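Local coordinates for protein uncharacterized conserved (Bdellovibrio bacteriovorus, PDB 7O21) that probably trims peptidoglycan peptides as an L,D-carboxypeptidase of the YkuD family, an editing of the cell wall that generates the curved shape of this predatory bacterium, at residues A[26-31]-A[180-185]; A[30-35]-A[59-64]; A[41-46]-A[170-175]; A[174-179]-A[253-258]. One frame throughout, in Å; residues are numbered along the deposited sequence. Where two conformers were deposited one is given.

Contact 1 of 4, residues A[26-31]-A[180-185]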
loop_
_atom_site.group_PDB
_atom_site.type_symbol
_atom_site.label_atom_id
_atom_site.label_comp_id
_atom_site.label_asym_id
_atom_site.label_seq_id
_atom_site.Cartn_x
_atom_site.Cartn_y
_atom_site.Cartn_z
ATOM N N LEU A 26 -30.340 4.626 13.049
ATOM C CA LEU A 26 -29.244 4.180 12.207
ATOM C C LEU A 26 -28.145 5.232 12.190
ATOM O O LEU A 26 -28.415 6.425 12.317
ATOM C CB LEU A 26 -29.748 3.983 10.772
ATOM C CG LEU A 26 -30.739 2.851 10.509
ATOM C CD1 LEU A 26 -31.310 2.973 9.104
ATOM C CD2 LEU A 26 -30.081 1.501 10.708
ATOM N N PRO A 27 -26.892 4.815 12.001
ATOM C CA PRO A 27 -25.783 5.783 12.001
ATOM C C PRO A 27 -25.808 6.658 10.754
ATOM O O PRO A 27 -25.788 6.153 9.624
ATOM C CB PRO A 27 -24.539 4.885 12.033
ATOM C CG PRO A 27 -24.999 3.600 11.416
ATOM C CD PRO A 27 -26.436 3.430 11.827
ATOM N N ALA A 28 -25.813 7.977 10.970
ATOM C CA ALA A 28 -25.967 8.925 9.869
ATOM C C ALA A 28 -24.831 8.823 8.860
ATOM O O ALA A 28 -25.020 9.164 7.686
ATOM C CB ALA A 28 -26.059 10.354 10.407
ATOM N N SER A 29 -23.652 8.393 9.291
ATOM C CA SER A 29 -22.478 8.440 8.428
ATOM C C SER A 29 -22.331 7.227 7.520
ATOM O O SER A 29 -21.595 7.310 6.526
ATOM C CB SER A 29 -21.199 8.654 9.238
ATOM O OG SER A 29 -21.249 9.895 9.948
ATOM N N LEU A 30 -22.977 6.105 7.833
ATOM C CA LEU A 30 -22.898 4.916 6.991
ATOM C C LEU A 30 -24.195 4.863 6.202
ATOM O O LEU A 30 -25.231 4.431 6.716
ATOM C CB LEU A 30 -22.707 3.662 7.836
ATOM C CG LEU A 30 -22.779 2.345 7.064
ATOM C CD1 LEU A 30 -21.717 2.273 5.963
ATOM C CD2 LEU A 30 -22.619 1.159 8.020
ATOM N N LEU A 31 -24.141 5.329 4.953
ATOM C CA LEU A 31 -25.366 5.498 4.180
ATOM C C LEU A 31 -25.737 4.296 3.319
ATOM O O LEU A 31 -26.925 4.061 3.098
ATOM C CB LEU A 31 -25.294 6.773 3.329
ATOM C CG LEU A 31 -25.313 8.047 4.184
ATOM C CD1 LEU A 31 -25.062 9.266 3.318
ATOM C CD2 LEU A 31 -26.633 8.180 4.932
ATOM N N ASN A 180 -23.763 9.893 15.182
ATOM C CA ASN A 180 -25.091 10.508 15.208
ATOM C C ASN A 180 -26.100 9.491 14.688
ATOM O O ASN A 180 -26.075 9.134 13.508
ATOM C CB ASN A 180 -25.101 11.764 14.336
ATOM C CG ASN A 180 -26.479 12.397 14.221
ATOM O OD1 ASN A 180 -27.289 12.340 15.147
ATOM N ND2 ASN A 180 -26.754 13.003 13.070
ATOM N N TYR A 181 -26.994 9.028 15.558
ATOM C CA TYR A 181 -28.028 8.077 15.169
ATOM C C TYR A 181 -29.297 8.833 14.794
ATOM O O TYR A 181 -29.774 9.676 15.562
ATOM C CB TYR A 181 -28.314 7.115 16.319
ATOM C CG TYR A 181 -27.295 6.007 16.429
ATOM C CD1 TYR A 181 -27.444 4.828 15.713
ATOM C CD2 TYR A 181 -26.187 6.138 17.256
ATOM C CE1 TYR A 181 -26.517 3.810 15.813
ATOM C CE2 TYR A 181 -25.245 5.122 17.358
ATOM C CZ TYR A 181 -25.421 3.959 16.634
ATOM O OH TYR A 181 -24.503 2.934 16.724
ATOM N N VAL A 182 -29.839 8.535 13.614
ATOM C CA VAL A 182 -31.005 9.233 13.092
ATOM C C VAL A 182 -32.107 8.234 12.754
ATOM O O VAL A 182 -31.893 7.027 12.704
ATOM C CB VAL A 182 -30.655 10.109 11.881
ATOM C CG1 VAL A 182 -29.631 11.157 12.289
ATOM C CG2 VAL A 182 -30.134 9.242 10.737
ATOM N N SER A 183 -33.311 8.765 12.536
ATOM C CA SER A 183 -34.431 7.915 12.175
ATOM C C SER A 183 -34.203 7.269 10.812
ATOM O O SER A 183 -33.442 7.766 9.977
ATOM C CB SER A 183 -35.730 8.729 12.129
ATOM O OG SER A 183 -35.733 9.642 11.046
ATOM N N LYS A 184 -34.876 6.137 10.598
ATOM C CA LYS A 184 -34.795 5.468 9.304
ATOM C C LYS A 184 -35.227 6.402 8.182
ATOM O O LYS A 184 -34.662 6.367 7.083
ATOM C CB LYS A 184 -35.664 4.212 9.309
ATOM C CG LYS A 184 -34.971 2.992 9.865
ATOM C CD LYS A 184 -35.942 1.836 10.011
ATOM C CE LYS A 184 -35.406 0.802 10.987
ATOM N NZ LYS A 184 -36.072 0.882 12.314
ATOM N N SER A 185 -36.242 7.234 8.435
ATOM C CA SER A 185 -36.655 8.237 7.451
ATOM C C SER A 185 -35.537 9.217 7.137
ATOM O O SER A 185 -35.260 9.506 5.964
ATOM C CB SER A 185 -37.880 9.013 7.938
ATOM O OG SER A 185 -38.539 9.600 6.836
#

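Contact 2 of 4, residues A[30-35]-A[59-64]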
loop_
_atom_site.group_PDB
_atom_site.type_symbol
_atom_site.label_atom_id
_atom_site.label_comp_id
_atom_site.label_asym_id
_atom_site.label_seq_id
_atom_site.Cartn_x
_atom_site.Cartn_y
_atom_site.Cartn_z
ATOM N N LEU A 30 -22.977 6.105 7.833
ATOM C CA LEU A 30 -22.898 4.916 6.991
ATOM C C LEU A 30 -24.195 4.863 6.202
ATOM O O LEU A 30 -25.231 4.431 6.716
ATOM C CB LEU A 30 -22.707 3.662 7.836
ATOM C CG LEU A 30 -22.779 2.345 7.064
ATOM C CD1 LEU A 30 -21.717 2.273 5.963
ATOM C CD2 LEU A 30 -22.619 1.159 8.020
ATOM N N LEU A 31 -24.141 5.329 4.953
ATOM C CA LEU A 31 -25.366 5.498 4.180
ATOM C C LEU A 31 -25.737 4.296 3.319
ATOM O O LEU A 31 -26.925 4.061 3.098
ATOM C CB LEU A 31 -25.294 6.773 3.329
ATOM C CG LEU A 31 -25.313 8.047 4.184
ATOM C CD1 LEU A 31 -25.062 9.266 3.318
ATOM C CD2 LEU A 31 -26.633 8.180 4.932
ATOM N N GLN A 32 -24.766 3.538 2.812
ATOM C CA GLN A 32 -25.080 2.411 1.940
ATOM C C GLN A 32 -23.871 1.489 1.898
ATOM O O GLN A 32 -22.731 1.948 1.999
ATOM C CB GLN A 32 -25.388 2.904 0.516
ATOM C CG GLN A 32 -26.113 1.888 -0.366
ATOM C CD GLN A 32 -26.734 2.544 -1.581
ATOM O OE1 GLN A 32 -27.951 2.725 -1.650
ATOM N NE2 GLN A 32 -25.898 2.936 -2.528
ATOM N N ILE A 33 -24.132 0.183 1.759
ATOM C CA ILE A 33 -23.095 -0.829 1.576
ATOM C C ILE A 33 -23.182 -1.331 0.139
ATOM O O ILE A 33 -24.281 -1.451 -0.421
ATOM C CB ILE A 33 -23.262 -1.961 2.616
ATOM C CG1 ILE A 33 -23.021 -1.389 4.015
ATOM C CG2 ILE A 33 -22.302 -3.120 2.354
ATOM C CD1 ILE A 33 -23.374 -2.334 5.151
ATOM N N SER A 34 -22.033 -1.561 -0.486
ATOM C CA SER A 34 -22.056 -1.913 -1.902
ATOM C C SER A 34 -22.678 -3.294 -2.101
ATOM O O SER A 34 -22.529 -4.194 -1.269
ATOM C CB SER A 34 -20.651 -1.887 -2.492
ATOM O OG SER A 34 -20.648 -2.508 -3.764
ATOM N N GLU A 35 -23.392 -3.449 -3.222
ATOM C CA GLU A 35 -23.942 -4.755 -3.586
ATOM C C GLU A 35 -22.886 -5.700 -4.156
ATOM O O GLU A 35 -23.169 -6.897 -4.326
ATOM C CB GLU A 35 -25.057 -4.603 -4.621
ATOM C CG GLU A 35 -24.533 -4.191 -5.996
ATOM C CD GLU A 35 -25.651 -3.984 -7.008
ATOM O OE1 GLU A 35 -26.637 -4.749 -6.971
ATOM O OE2 GLU A 35 -25.561 -3.051 -7.834
ATOM N N ASN A 59 -28.502 -4.895 3.444
ATOM C CA ASN A 59 -29.842 -5.452 3.236
ATOM C C ASN A 59 -30.413 -4.687 2.045
ATOM O O ASN A 59 -31.155 -3.720 2.210
ATOM C CB ASN A 59 -30.682 -5.290 4.502
ATOM C CG ASN A 59 -32.118 -5.704 4.311
ATOM O OD1 ASN A 59 -32.435 -6.527 3.461
ATOM N ND2 ASN A 59 -33.004 -5.126 5.113
ATOM N N GLY A 60 -30.040 -5.119 0.841
ATOM C CA GLY A 60 -30.405 -4.364 -0.342
ATOM C C GLY A 60 -29.785 -2.980 -0.295
ATOM O O GLY A 60 -28.568 -2.822 -0.125
ATOM N N GLU A 61 -30.631 -1.958 -0.437
ATOM C CA GLU A 61 -30.211 -0.570 -0.300
ATOM C C GLU A 61 -30.146 -0.120 1.148
ATOM O O GLU A 61 -29.664 0.987 1.420
ATOM C CB GLU A 61 -31.183 0.358 -1.034
ATOM C CG GLU A 61 -31.314 0.082 -2.519
ATOM C CD GLU A 61 -32.131 1.153 -3.225
ATOM O OE1 GLU A 61 -31.580 1.843 -4.107
ATOM O OE2 GLU A 61 -33.318 1.313 -2.878
ATOM N N GLN A 62 -30.633 -0.936 2.072
ATOM C CA GLN A 62 -30.628 -0.611 3.487
ATOM C C GLN A 62 -29.423 -1.244 4.176
ATOM O O GLN A 62 -28.653 -2.009 3.585
ATOM C CB GLN A 62 -31.925 -1.080 4.161
ATOM C CG GLN A 62 -33.121 -0.159 3.954
ATOM C CD GLN A 62 -33.595 -0.133 2.520
ATOM O OE1 GLN A 62 -33.883 -1.176 1.934
ATOM N NE2 GLN A 62 -33.679 1.064 1.938
ATOM N N ILE A 63 -29.243 -0.874 5.437
ATOM C CA ILE A 63 -28.224 -1.461 6.293
ATOM C C ILE A 63 -28.920 -1.974 7.547
ATOM O O ILE A 63 -29.957 -1.446 7.961
ATOM C CB ILE A 63 -27.106 -0.456 6.658
ATOM C CG1 ILE A 63 -27.659 0.673 7.535
ATOM C CG2 ILE A 63 -26.431 0.070 5.393
ATOM C CD1 ILE A 63 -26.603 1.640 8.033
ATOM N N GLN A 64 -28.335 -2.995 8.166
ATOM C CA GLN A 64 -28.932 -3.605 9.347
ATOM C C GLN A 64 -27.825 -3.916 10.343
ATOM O O GLN A 64 -26.829 -4.537 9.977
ATOM C CB GLN A 64 -29.647 -4.899 8.951
ATOM C CG GLN A 64 -30.433 -5.558 10.070
ATOM C CD GLN A 64 -31.251 -6.733 9.580
ATOM O OE1 GLN A 64 -31.309 -7.009 8.382
ATOM N NE2 GLN A 64 -31.900 -7.430 10.508
HETATM O O HOH W 1 -28.884 2.316 3.768
HETATM O O HOH W 2 -26.825 -0.984 1.715
#

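Contact 3 of 4, residues A[41-46]-A[170-175]. With EDO (1,2-ethanediol), chain K.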
loop_
_atom_site.group_PDB
_atom_site.type_symbol
_atom_site.label_atom_id
_atom_site.label_comp_id
_atom_site.label_asym_id
_atom_site.label_seq_id
_atom_site.Cartn_x
_atom_site.Cartn_y
_atom_site.Cartn_z
ATOM N N ARG A 41 -19.810 -7.492 2.483
ATOM C CA ARG A 41 -21.183 -7.171 2.853
ATOM C C ARG A 41 -21.306 -6.648 4.270
ATOM O O ARG A 41 -22.395 -6.204 4.650
ATOM C CB ARG A 41 -22.124 -8.357 2.629
ATOM C CG ARG A 41 -21.847 -9.584 3.459
ATOM C CD ARG A 41 -22.614 -10.779 2.852
ATOM N NE ARG A 41 -22.663 -11.924 3.753
ATOM C CZ ARG A 41 -21.928 -13.022 3.619
ATOM N NH1 ARG A 41 -21.080 -13.151 2.605
ATOM N NH2 ARG A 41 -22.050 -14.007 4.499
ATOM N N TYR A 42 -20.220 -6.678 5.045
ATOM C CA TYR A 42 -20.203 -6.191 6.417
ATOM C C TYR A 42 -19.366 -4.923 6.542
ATOM O O TYR A 42 -18.354 -4.759 5.851
ATOM C CB TYR A 42 -19.625 -7.250 7.369
ATOM C CG TYR A 42 -20.399 -8.537 7.358
ATOM C CD1 TYR A 42 -21.689 -8.601 7.877
ATOM C CD2 TYR A 42 -19.867 -9.671 6.767
ATOM C CE1 TYR A 42 -22.410 -9.804 7.846
ATOM C CE2 TYR A 42 -20.578 -10.856 6.730
ATOM C CZ TYR A 42 -21.840 -10.912 7.266
ATOM O OH TYR A 42 -22.538 -12.104 7.226
ATOM N N VAL A 43 -19.762 -4.061 7.483
ATOM C CA VAL A 43 -19.016 -2.859 7.842
ATOM C C VAL A 43 -18.900 -2.837 9.358
ATOM O O VAL A 43 -19.896 -3.058 10.051
ATOM C CB VAL A 43 -19.751 -1.594 7.366
ATOM C CG1 VAL A 43 -19.156 -0.350 8.017
ATOM C CG2 VAL A 43 -19.701 -1.492 5.835
ATOM N N ILE A 44 -17.710 -2.558 9.873
ATOM C CA ILE A 44 -17.501 -2.399 11.310
ATOM C C ILE A 44 -17.529 -0.915 11.646
ATOM O O ILE A 44 -16.867 -0.111 10.972
ATOM C CB ILE A 44 -16.178 -3.045 11.751
ATOM C CG1 ILE A 44 -16.247 -4.571 11.554
ATOM C CG2 ILE A 44 -15.879 -2.671 13.204
ATOM C CD1 ILE A 44 -14.923 -5.261 11.800
ATOM N N LEU A 45 -18.299 -0.540 12.675
ATOM C CA LEU A 45 -18.448 0.853 13.085
ATOM C C LEU A 45 -17.997 0.974 14.532
ATOM O O LEU A 45 -18.520 0.272 15.408
ATOM C CB LEU A 45 -19.906 1.306 12.966
ATOM C CG LEU A 45 -20.210 2.674 13.570
ATOM C CD1 LEU A 45 -19.512 3.761 12.786
ATOM C CD2 LEU A 45 -21.722 2.902 13.604
ATOM N N VAL A 46 -17.019 1.844 14.784
ATOM C CA VAL A 46 -16.484 2.063 16.129
ATOM C C VAL A 46 -16.935 3.435 16.613
ATOM O O VAL A 46 -16.658 4.454 15.971
ATOM C CB VAL A 46 -14.954 1.951 16.164
ATOM C CG1 VAL A 46 -14.434 2.167 17.597
ATOM C CG2 VAL A 46 -14.490 0.619 15.601
ATOM N N GLU A 170 -11.048 -5.802 2.197
ATOM C CA GLU A 170 -12.357 -5.323 1.758
ATOM C C GLU A 170 -13.225 -4.742 2.867
ATOM O O GLU A 170 -13.921 -3.754 2.637
ATOM C CB GLU A 170 -13.123 -6.445 1.043
ATOM C CG GLU A 170 -12.379 -7.059 -0.141
ATOM C CD GLU A 170 -12.133 -6.088 -1.268
ATOM O OE1 GLU A 170 -12.851 -5.071 -1.366
ATOM O OE2 GLU A 170 -11.215 -6.363 -2.076
ATOM N N THR A 171 -13.220 -5.327 4.053
ATOM C CA THR A 171 -14.184 -4.880 5.072
ATOM C C THR A 171 -13.826 -3.496 5.615
ATOM O O THR A 171 -12.737 -3.322 6.181
ATOM C CB THR A 171 -14.276 -5.898 6.212
ATOM O OG1 THR A 171 -14.797 -7.124 5.688
ATOM C CG2 THR A 171 -15.212 -5.390 7.326
ATOM N N PRO A 172 -14.721 -2.514 5.527
ATOM C CA PRO A 172 -14.450 -1.210 6.148
ATOM C C PRO A 172 -14.476 -1.286 7.662
ATOM O O PRO A 172 -15.244 -2.045 8.258
ATOM C CB PRO A 172 -15.616 -0.332 5.669
ATOM C CG PRO A 172 -16.169 -1.022 4.462
ATOM C CD PRO A 172 -15.944 -2.500 4.705
ATOM N N ILE A 173 -13.643 -0.458 8.282
ATOM C CA ILE A 173 -13.781 -0.122 9.692
ATOM C C ILE A 173 -13.873 1.393 9.785
ATOM O O ILE A 173 -12.991 2.115 9.299
ATOM C CB ILE A 173 -12.659 -0.718 10.562
ATOM C CG1 ILE A 173 -12.897 -0.376 12.023
ATOM C CG2 ILE A 173 -11.252 -0.279 10.077
ATOM C CD1 ILE A 173 -12.067 -1.218 12.987
ATOM N N LEU A 174 -14.981 1.877 10.335
ATOM C CA LEU A 174 -15.249 3.301 10.480
ATOM C C LEU A 174 -14.977 3.648 11.933
ATOM O O LEU A 174 -15.615 3.092 12.831
ATOM C CB LEU A 174 -16.704 3.602 10.144
ATOM C CG LEU A 174 -17.187 3.187 8.750
ATOM C CD1 LEU A 174 -18.644 3.621 8.521
ATOM C CD2 LEU A 174 -16.271 3.716 7.663
ATOM N N ILE A 175 -14.015 4.531 12.165
ATOM C CA ILE A 175 -13.538 4.836 13.507
ATOM C C ILE A 175 -13.903 6.289 13.773
ATOM O O ILE A 175 -13.244 7.206 13.278
ATOM C CB ILE A 175 -12.031 4.576 13.649
ATOM C CG1 ILE A 175 -11.701 3.101 13.322
ATOM C CG2 ILE A 175 -11.555 4.934 15.072
ATOM C CD1 ILE A 175 -10.209 2.778 13.227
HETATM C C1 EDO K . -11.215 -6.696 -6.976
HETATM O O1 EDO K . -11.501 -8.095 -6.878
HETATM C C2 EDO K . -11.665 -6.021 -5.687
HETATM O O2 EDO K . -10.921 -6.561 -4.588
#

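Contact 4 of 4, residues A[174-179]-A[253-258]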
loop_
_atom_site.group_PDB
_atom_site.type_symbol
_atom_site.label_atom_id
_atom_site.label_comp_id
_atom_site.label_asym_id
_atom_site.label_seq_id
_atom_site.Cartn_x
_atom_site.Cartn_y
_atom_site.Cartn_z
ATOM N N LEU A 174 -14.981 1.877 10.335
ATOM C CA LEU A 174 -15.249 3.301 10.480
ATOM C C LEU A 174 -14.977 3.648 11.933
ATOM O O LEU A 174 -15.615 3.092 12.831
ATOM C CB LEU A 174 -16.704 3.602 10.144
ATOM C CG LEU A 174 -17.187 3.187 8.750
ATOM C CD1 LEU A 174 -18.644 3.621 8.521
ATOM C CD2 LEU A 174 -16.271 3.716 7.663
ATOM N N ILE A 175 -14.015 4.531 12.165
ATOM C CA ILE A 175 -13.538 4.836 13.507
ATOM C C ILE A 175 -13.903 6.289 13.773
ATOM O O ILE A 175 -13.244 7.206 13.278
ATOM C CB ILE A 175 -12.031 4.576 13.649
ATOM C CG1 ILE A 175 -11.701 3.101 13.322
ATOM C CG2 ILE A 175 -11.555 4.934 15.072
ATOM C CD1 ILE A 175 -10.209 2.778 13.227
ATOM N N PHE A 176 -14.966 6.520 14.543
ATOM C CA PHE A 176 -15.542 7.853 14.688
ATOM C C PHE A 176 -15.553 8.237 16.159
ATOM O O PHE A 176 -15.942 7.427 17.007
ATOM C CB PHE A 176 -16.973 7.875 14.141
ATOM C CG PHE A 176 -17.078 7.622 12.640
ATOM C CD1 PHE A 176 -16.003 7.860 11.794
ATOM C CD2 PHE A 176 -18.269 7.162 12.092
ATOM C CE1 PHE A 176 -16.116 7.651 10.409
ATOM C CE2 PHE A 176 -18.392 6.948 10.713
ATOM C CZ PHE A 176 -17.308 7.187 9.875
ATOM N N ASP A 177 -15.118 9.471 16.456
ATOM C CA ASP A 177 -15.171 9.975 17.826
ATOM C C ASP A 177 -16.606 10.008 18.324
ATOM O O ASP A 177 -16.877 9.716 19.498
ATOM C CB ASP A 177 -14.577 11.389 17.903
ATOM C CG ASP A 177 -13.067 11.419 17.715
ATOM O OD1 ASP A 177 -12.459 10.368 17.431
ATOM O OD2 ASP A 177 -12.479 12.512 17.844
ATOM N N HIS A 178 -17.543 10.346 17.441
ATOM C CA HIS A 178 -18.946 10.462 17.795
ATOM C C HIS A 178 -19.745 9.784 16.691
ATOM O O HIS A 178 -19.270 9.670 15.561
ATOM C CB HIS A 178 -19.289 11.955 17.943
ATOM C CG HIS A 178 -18.567 12.618 19.081
ATOM N ND1 HIS A 178 -18.919 12.431 20.401
ATOM C CD2 HIS A 178 -17.465 13.405 19.095
ATOM C CE1 HIS A 178 -18.090 13.107 21.177
ATOM N NE2 HIS A 178 -17.196 13.704 20.409
ATOM N N VAL A 179 -20.934 9.284 17.029
ATOM C CA VAL A 179 -21.846 8.675 16.057
ATOM C C VAL A 179 -23.225 9.294 16.243
ATOM O O VAL A 179 -23.787 9.236 17.341
ATOM C CB VAL A 179 -21.919 7.146 16.197
ATOM C CG1 VAL A 179 -22.975 6.572 15.252
ATOM C CG2 VAL A 179 -20.558 6.523 15.919
ATOM N N TYR A 253 -20.804 1.556 -1.931
ATOM C CA TYR A 253 -20.579 2.003 -0.560
ATOM C C TYR A 253 -20.657 3.522 -0.564
ATOM O O TYR A 253 -20.116 4.183 -1.453
ATOM C CB TYR A 253 -19.155 1.686 -0.068
ATOM C CG TYR A 253 -18.761 0.271 0.322
ATOM C CD1 TYR A 253 -19.207 -0.326 1.496
ATOM C CD2 TYR A 253 -17.851 -0.427 -0.449
ATOM C CE1 TYR A 253 -18.791 -1.618 1.848
ATOM C CE2 TYR A 253 -17.445 -1.691 -0.111
ATOM C CZ TYR A 253 -17.892 -2.272 1.039
ATOM O OH TYR A 253 -17.459 -3.553 1.324
ATOM N N ILE A 254 -21.307 4.078 0.450
ATOM C CA ILE A 254 -21.336 5.527 0.652
ATOM C C ILE A 254 -21.146 5.790 2.138
ATOM O O ILE A 254 -21.951 5.333 2.962
ATOM C CB ILE A 254 -22.649 6.174 0.180
ATOM C CG1 ILE A 254 -22.926 5.790 -1.271
ATOM C CG2 ILE A 254 -22.564 7.707 0.340
ATOM C CD1 ILE A 254 -24.282 6.288 -1.804
ATOM N N VAL A 255 -20.068 6.494 2.480
ATOM C CA VAL A 255 -19.802 6.936 3.845
ATOM C C VAL A 255 -19.583 8.444 3.809
ATOM O O VAL A 255 -18.788 8.946 3.007
ATOM C CB VAL A 255 -18.571 6.235 4.439
ATOM C CG1 VAL A 255 -18.329 6.702 5.866
ATOM C CG2 VAL A 255 -18.791 4.737 4.433
ATOM N N GLN A 256 -20.273 9.160 4.696
ATOM C CA GLN A 256 -20.127 10.608 4.798
ATOM C C GLN A 256 -19.975 10.947 6.270
ATOM O O GLN A 256 -20.912 10.762 7.048
ATOM C CB GLN A 256 -21.343 11.319 4.209
ATOM C CG GLN A 256 -21.041 12.742 3.756
ATOM C CD GLN A 256 -20.848 13.703 4.911
ATOM O OE1 GLN A 256 -19.740 14.216 5.151
ATOM N NE2 GLN A 256 -21.930 13.962 5.635
ATOM N N HIS A 257 -18.800 11.432 6.651
ATOM C CA HIS A 257 -18.513 11.753 8.040
ATOM C C HIS A 257 -17.647 13.004 8.104
ATOM O O HIS A 257 -16.657 13.115 7.377
ATOM C CB HIS A 257 -17.821 10.565 8.723
ATOM C CG HIS A 257 -17.524 10.792 10.166
ATOM N ND1 HIS A 257 -16.251 11.045 10.630
ATOM C CD2 HIS A 257 -18.335 10.821 11.245
ATOM C CE1 HIS A 257 -16.290 11.205 11.939
ATOM N NE2 HIS A 257 -17.544 11.091 12.336
ATOM N N ASN A 258 -18.016 13.945 8.982
ATOM C CA ASN A 258 -17.280 15.217 9.139
ATOM C C ASN A 258 -17.204 15.882 7.765
ATOM O O ASN A 258 -18.240 16.077 7.113
ATOM C CB ASN A 258 -15.937 14.995 9.825
ATOM C CG ASN A 258 -16.063 14.765 11.321
ATOM O OD1 ASN A 258 -17.067 15.119 11.921
ATOM N ND2 ASN A 258 -15.032 14.179 11.921
HETATM O O HOH W 3 -16.912 12.043 14.983
#

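Contact 1 of 4, residues A[26-31]-A[180-185]
The backbone N of A28 donates to the carbonyl O of N180 at 2.8 Å. Two further bonds close a ring at the hydrogen-bonded pair L26 and V182: L26 N donates a hydrogen bond to V182 O at 2.9 Å, and V182 N donates one back to L26 O, also at 2.9 Å. That L26 oxygen is approached by a second group, the CA of Y181 at 3.3 Å, in a CA-H...O contact. Between these bonds P27 faces Y181 as a non-hydrogen-bonded antiparallel pair, a place that suits proline because no N-H is required there. Its CD lies 4.0 Å from Y181 CE1, and the tyrosine ring, turned beside its own backbone N (chi1 -80°), is swung obliquely against the L26-P27 peptide. Y181 OH goes on to bond K65 NZ. The other face of this two-stranded sheet carries L26 and V182. Here L26 CD1 rests on the aliphatic CG of K184 at 3.7 Å, while the lysine's amine reaches the carbonyl of D24. A28, with just a methyl, fits close against the N180 carbonyl and touches V182 CG1 at 4.1 Å. Past P27 the chain reverses in a type I turn to L30, and S183 is the N-cap of helix 184-206, its OG bonding E186 N. The grip is therefore mainly peptide to peptide, with apolar carbon flanking the bonds, and it fastens the N-terminal strand to the connection that runs from the catalytic domain into the first helix of the NTF2-like region.

Contact 2 of 4, residues A[30-35]-A[59-64]
I63 meets L30 and I33 through its two branches, and these apolar touches make up most of the direct side-chain contact. Its CG1 sits in the crowded position between backbone N and carbonyl carbon (chi1 66°), which carries CD1 to within 4.0 Å of L30 CG and 3.4 Å of the L30 carbonyl O. The other branch, CG2, lies 3.9 Å from I33 CD1, the two isoleucines crossing at about a right angle. A beta-branched residue suits this place, since it can serve two neighbours at once. Polar joining is done by water. One molecule donates to L31 O at 2.7 Å and to E61 O at 2.8 Å; a second accepts from I33 N at 2.9 Å and lies close to the carbonyls of G60 and Q62. The Q32 amide runs alongside the E61 side chain, but its NE2 bonds P252 O and its OE1 takes R191 NH1. G60 is the second residue of the type II' turn N59-Q62 linking strands 52-59 and 62-73; its positive phi (62°) favours glycine. Strand 30-32, edging the sheet of strand 246-257 with a classic beta bulge (L31 and Q32 opposite I254), is thus set against the catalytic domain's sheet, while helix 184-206 packs on L31 and I63, and F56 of strand 52-59 touches L30 and I63.

Contact 3 of 4, residues A[41-46]-A[170-175]
L174 packs its side chain against strand 42-47, starting at CB, which lies 3.9 Å from L45 CD1 and close to the I44 carbonyl. CG, turned beside the backbone N (chi1 -57°), passes near that same carbonyl and comes 4.1 Å from V43 CG1; the CD1 tip then settles 4.0 Å from this valine methyl. The backbones pair in parallel, I44 with I173, L45 with L174 and V46 with I175. L174 N donates to I44 O at 2.8 Å, and L174 O receives V46 N at 2.7 Å. I44 N completes the set by bonding P172 O. In this YkuD catalytic domain the pair joins strand 42-47 to strand 172-176, far apart in the chain, so that the first and last strands of the mixed sheet pair. On the face holding I44, V46, I173 and I175, the I173 side chain reaches along both neighbours: CG1 lies 3.9 Å from I44 CG2, and CD1 is 4.0 Å from V46 CG2. Beta-branched residues suit such an extended, buried pair of strands. Where the paired strands begin, the P172 ring sets CG 3.8 Å from V43 CG2, and T171 turns its methyl toward the Y42 carbonyl while its hydroxyl bonds S40.

Contact 4 of 4, residues A[174-179]-A[253-258]
The rings of F176 and H257 stack face to face, centroids 3.6 Å apart and planes only 10° from parallel. Different first torsions bring them together. F176 carries CG beside its backbone N (chi1 -65°), whereas H257 extends CG anti to its own N (chi1 -178°), and the two side chains slide past each other in opposite directions until the rings overlap. F176 CD1 lies over the centre of the imidazole, 3.4 Å from H257 CE1. On the far side of the phenyl ring L174 CB rests toward the rim, while N258 CG lies over the rim of the other face of H257. At the phenyl edge, near its plane, V255 CG1 approaches F176 CZ at 4.2 Å. The same valine methyl meets L174 CD2 at 4.0 Å, the two side chains reaching toward each other tip to tip. Branched V255 suits its place, one methyl touching both L174 and the phenyl edge, and a flat phenyl suits position 176 because it can lie against the imidazole face. A water lies in the imidazole plane, 2.9 Å from H257 NE2, and accepts from H178 N at 3.1 Å. Histidine suits this buried place, offering a face for stacking and a nitrogen that a water meets. The axes of segments 174-176 and 253-257 come no nearer than 10.2 Å, so catalytic and NTF2-like domains are joined here by side chains and one bridging water, a largely apolar seam with a polar edge.

The N-terminal segment ties the four contacts together. Contacts 1 and 2 share L30 and L31, and contact 4 bonds to this same segment, with S29 O 2.9 Å from Q256 N and L31 N 3.0 Å from I254 O. Strand 30-32 thus edges the sheet of the NTF2-like domain, while L30 CD2 also packs 3.8 Å from V43 CG1 of contact 3. Contacts 3 and 4 share L174 and I175, strand 172-176 using one flank for its parallel partner and one face for the neighbouring domain. Of the four, contact 3 approaches the predicted active site: the I175 side chain is about 8 Å from that of C151, and the I173 side chain about 10 Å from that of H136.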